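Side-chain contacts in SusD superfamily protein (Parabacteroides distasonis, PDB 3OTN), which probably binds carbohydrate nutrients at the cell surface as an outer-membrane member of the SusD family: residues E369-V372 with N373-T377; W425-M428 with L429-R432. All blocks are in the same frame, centred on the assembly; numbering follows the deposited sequence.

Interaction 1: residues E369-V372 with N373-T377; sequences EAQV and NADGT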
# COMPACT_ATOMS: atom_id res chain seq x y z
N GLU A 369 14.45 9.22 4.63
CA GLU A 369 15.18 8.41 3.65
C GLU A 369 15.72 9.24 2.50
O GLU A 369 16.90 9.18 2.18
CB GLU A 369 14.33 7.23 3.14
CG GLU A 369 15.12 6.33 2.17
CD GLU A 369 14.44 4.99 1.83
OE1 GLU A 369 13.36 4.72 2.34
OE2 GLU A 369 15.05 4.20 1.08
N ALA A 370 14.86 10.03 1.88
CA ALA A 370 15.28 10.91 0.78
C ALA A 370 16.36 11.91 1.21
O ALA A 370 17.32 12.16 0.46
CB ALA A 370 14.05 11.67 0.21
N GLN A 371 16.16 12.50 2.39
CA GLN A 371 17.05 13.54 2.91
C GLN A 371 18.45 12.99 3.14
O GLN A 371 19.44 13.59 2.68
CB GLN A 371 16.50 14.19 4.20
CG GLN A 371 17.30 15.36 4.71
CD GLN A 371 18.42 14.95 5.66
OE1 GLN A 371 18.19 14.18 6.60
NE2 GLN A 371 19.63 15.45 5.44
N VAL A 372 18.54 11.84 3.82
CA VAL A 372 19.85 11.26 4.07
C VAL A 372 20.55 10.81 2.77
O VAL A 372 21.77 10.91 2.66
CB VAL A 372 19.84 10.12 5.12
CG1 VAL A 372 19.22 8.84 4.57
CG2 VAL A 372 21.26 9.87 5.59
N ASN A 373 19.78 10.33 1.81
CA ASN A 373 20.32 9.92 0.52
C ASN A 373 20.78 11.12 -0.31
O ASN A 373 21.83 11.08 -0.92
CB ASN A 373 19.27 9.08 -0.26
CG ASN A 373 19.35 7.58 0.05
OD1 ASN A 373 20.34 6.94 -0.27
ND2 ASN A 373 18.29 7.02 0.62
N ALA A 374 19.99 12.20 -0.34
CA ALA A 374 20.41 13.43 -1.05
C ALA A 374 21.64 14.04 -0.38
O ALA A 374 22.67 14.24 -1.03
CB ALA A 374 19.28 14.44 -1.12
N ASP A 375 21.52 14.34 0.91
CA ASP A 375 22.54 15.10 1.63
C ASP A 375 23.73 14.28 2.15
O ASP A 375 24.72 14.85 2.59
CB ASP A 375 21.92 15.88 2.80
CG ASP A 375 20.87 16.89 2.36
OD1 ASP A 375 20.93 17.36 1.20
OD2 ASP A 375 19.96 17.22 3.16
N GLY A 376 23.61 12.95 2.17
CA GLY A 376 24.67 12.09 2.68
C GLY A 376 24.81 12.09 4.20
O GLY A 376 25.70 11.44 4.72
N THR A 377 23.94 12.80 4.91
CA THR A 377 24.04 12.93 6.36
C THR A 377 22.66 13.41 6.89
O THR A 377 22.00 14.22 6.23
CB THR A 377 25.24 13.88 6.77
OG1 THR A 377 25.46 13.83 8.20
CG2 THR A 377 25.03 15.35 6.30
O HOH W 1 17.48 4.36 0.08

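Interaction 2: residues W425-M428 with L429-R432; sequences WFDM and LRTR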
# COMPACT_ATOMS: atom_id res chain seq x y z
N TRP A 425 7.13 -4.63 0.40
CA TRP A 425 7.53 -5.27 -0.86
C TRP A 425 8.11 -4.20 -1.82
O TRP A 425 9.19 -4.37 -2.37
CB TRP A 425 6.39 -6.03 -1.52
CG TRP A 425 6.81 -6.75 -2.78
CD1 TRP A 425 6.39 -6.48 -4.03
CD2 TRP A 425 7.81 -7.77 -2.91
NE1 TRP A 425 7.01 -7.30 -4.93
CE2 TRP A 425 7.89 -8.10 -4.27
CE3 TRP A 425 8.62 -8.43 -2.00
CZ2 TRP A 425 8.76 -9.07 -4.75
CZ3 TRP A 425 9.49 -9.38 -2.47
CH2 TRP A 425 9.55 -9.70 -3.83
N PHE A 426 7.40 -3.09 -1.95
CA PHE A 426 7.88 -1.96 -2.76
C PHE A 426 9.23 -1.38 -2.25
O PHE A 426 10.11 -1.07 -3.06
CB PHE A 426 6.83 -0.84 -2.82
CG PHE A 426 5.57 -1.22 -3.60
CD1 PHE A 426 5.62 -2.00 -4.74
CD2 PHE A 426 4.33 -0.77 -3.15
CE1 PHE A 426 4.45 -2.32 -5.45
CE2 PHE A 426 3.17 -1.07 -3.84
CZ PHE A 426 3.23 -1.85 -4.99
N ASP A 427 9.41 -1.28 -0.93
CA ASP A 427 10.75 -0.91 -0.38
C ASP A 427 11.88 -1.89 -0.82
O ASP A 427 12.97 -1.48 -1.25
CB ASP A 427 10.73 -0.89 1.15
CG ASP A 427 9.96 0.26 1.73
OD1 ASP A 427 9.46 1.17 1.01
OD2 ASP A 427 9.86 0.26 2.98
N MSE A 428 11.58 -3.17 -0.74
CA MSE A 428 12.52 -4.20 -1.15
C MSE A 428 12.91 -4.07 -2.64
O MSE A 428 14.07 -4.22 -2.99
CB MSE A 428 11.98 -5.60 -0.84
CG MSE A 428 11.85 -5.91 0.65
SE MSE A 428 10.97 -7.63 0.91
CE MSE A 428 11.12 -7.88 2.85
N LEU A 429 11.94 -3.76 -3.49
CA LEU A 429 12.20 -3.63 -4.93
C LEU A 429 13.05 -2.38 -5.25
O LEU A 429 13.96 -2.45 -6.09
CB LEU A 429 10.89 -3.58 -5.71
CG LEU A 429 10.02 -4.86 -5.69
CD1 LEU A 429 8.80 -4.67 -6.60
CD2 LEU A 429 10.83 -6.15 -6.11
N ARG A 430 12.77 -1.25 -4.60
CA ARG A 430 13.50 -0.02 -4.91
C ARG A 430 14.90 0.05 -4.30
O ARG A 430 15.75 0.73 -4.85
CB ARG A 430 12.66 1.25 -4.61
CG ARG A 430 12.43 1.54 -3.18
CD ARG A 430 11.52 2.76 -3.01
NE ARG A 430 11.16 2.86 -1.61
CZ ARG A 430 12.00 3.24 -0.64
NH1 ARG A 430 13.26 3.64 -0.91
NH2 ARG A 430 11.59 3.23 0.61
N THR A 431 15.14 -0.67 -3.20
CA THR A 431 16.47 -0.75 -2.61
C THR A 431 17.23 -1.99 -3.09
O THR A 431 18.44 -2.02 -3.02
CB THR A 431 16.40 -0.80 -1.06
OG1 THR A 431 15.71 -1.97 -0.61
CG2 THR A 431 15.70 0.42 -0.52
N ARG A 432 16.51 -3.02 -3.57
CA ARG A 432 17.06 -4.38 -3.82
C ARG A 432 17.82 -4.91 -2.60
O ARG A 432 18.86 -5.55 -2.72
CB ARG A 432 17.90 -4.44 -5.11
CG ARG A 432 16.98 -4.34 -6.33
CD ARG A 432 17.66 -4.51 -7.63
NE ARG A 432 16.74 -4.18 -8.72
CZ ARG A 432 17.10 -4.10 -10.00
NH1 ARG A 432 18.35 -4.34 -10.35
NH2 ARG A 432 16.21 -3.78 -10.94

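Interaction 1: residues E369-V372 with N373-T377
Gln371 and Asp375, one helical turn apart, cross at about a right angle and meet through one amide N-H. The bond from Gln371 NE2 to Asp375 OD2 is 2.9 Å long and almost straight (177°); it lies in the glutamine's amide plane and reaches the anti side of the carboxylate. Gln371 NE2 also bonds to Thr377 O at 2.8 Å, in the carbonyl plane. A bend in the glutamine chain (chi2 -89°) turns the amide toward both acceptors, while its OE1 takes Ser382 OG and Asn379 N, so its rotation is fixed. This is the C-terminal end of helix 360-375: Gly376 leaves helical geometry with positive phi, and its N makes a weak bond to Val372 O. The amide of Gln371 ties the last turn to the chain leaving it. Two residues earlier, Glu369 and Asn373 lie side by side and point the same way. Asn373 ND2 and Asn373 N approach Glu369 O from opposite faces of its plane, ND2 at 3.0 Å and well above it, the backbone N only tilted from it. A water bridges Asn373 ND2 to Glu369 OE2, donating to the latter, and Arg430 and Trp411 also bind that oxygen.

Interaction 2: residues W425-M428 with L429-R432
Trp425 lays one face of its indole against the branched end of Leu429, one turn further along the helix. Leu429 CG sits over the five-membered ring of Trp425, 4.2 Å from its centroid, in a CH-pi contact, and the two methyls spread to different parts of the ring system. Leu429 CD1 comes within 3.6 Å of Trp425 NE1. Leu429 CD2 rests 3.8 Å from Trp425 CZ2, toward the rim. The indole reaches this position because its CG stands anti to the backbone N (chi1 -177°). Phe463 meets the same tryptophan ring from elsewhere in the chain.

On another side of the helix, Asp427 and Arg430 run alongside each other in an i to i+3 salt bridge. Arg430 NH2 lies 3.0 Å from Asp427 OD1, above the carboxylate plane, and the two flat groups are turned steeply, 77° apart. The pair is joined by one nitrogen and one oxygen, with stronger partners beyond: Arg414 for Asp427 OD2 and Glu369 for Arg430 NH1. Asp427, Arg430 and Glu369 are buried, and with Arg414 they form a charged network that probably favours their ionised forms.

Thr431 OG1 donates to Asp427 O at 2.9 Å and also bonds Lys433 N. Thr431 N reaches Asp427 O from the opposite face, beside a helical threonine hydroxyl bonding back to the i-4 carbonyl, here at the C-terminal turn of helix 424-431 in the SusD-family fold.

In the fold
Each contact is local, between consecutive segments of a helix and the chain leaving it, and closes no large loop. Following the chain from the N terminus, interaction 1 comes first, at the end of helix 360-375; helices 380-392 and 403-418 intervene before interaction 2, which takes up nearly the whole of the short helix 424-431. The two therefore stand in series, neither nested nor crossed, with centres about 17 Å apart. A salt bridge joins them directly, Glu369 OE2 to Arg430 NH1 at 2.7 Å. Helix 403-418 touches both, through Leu407 and Arg414 at interaction 1 and Arg414, Trp411 and Tyr415 at interaction 2. Helix 210-225 packs on the former, helix 187-202 on the latter.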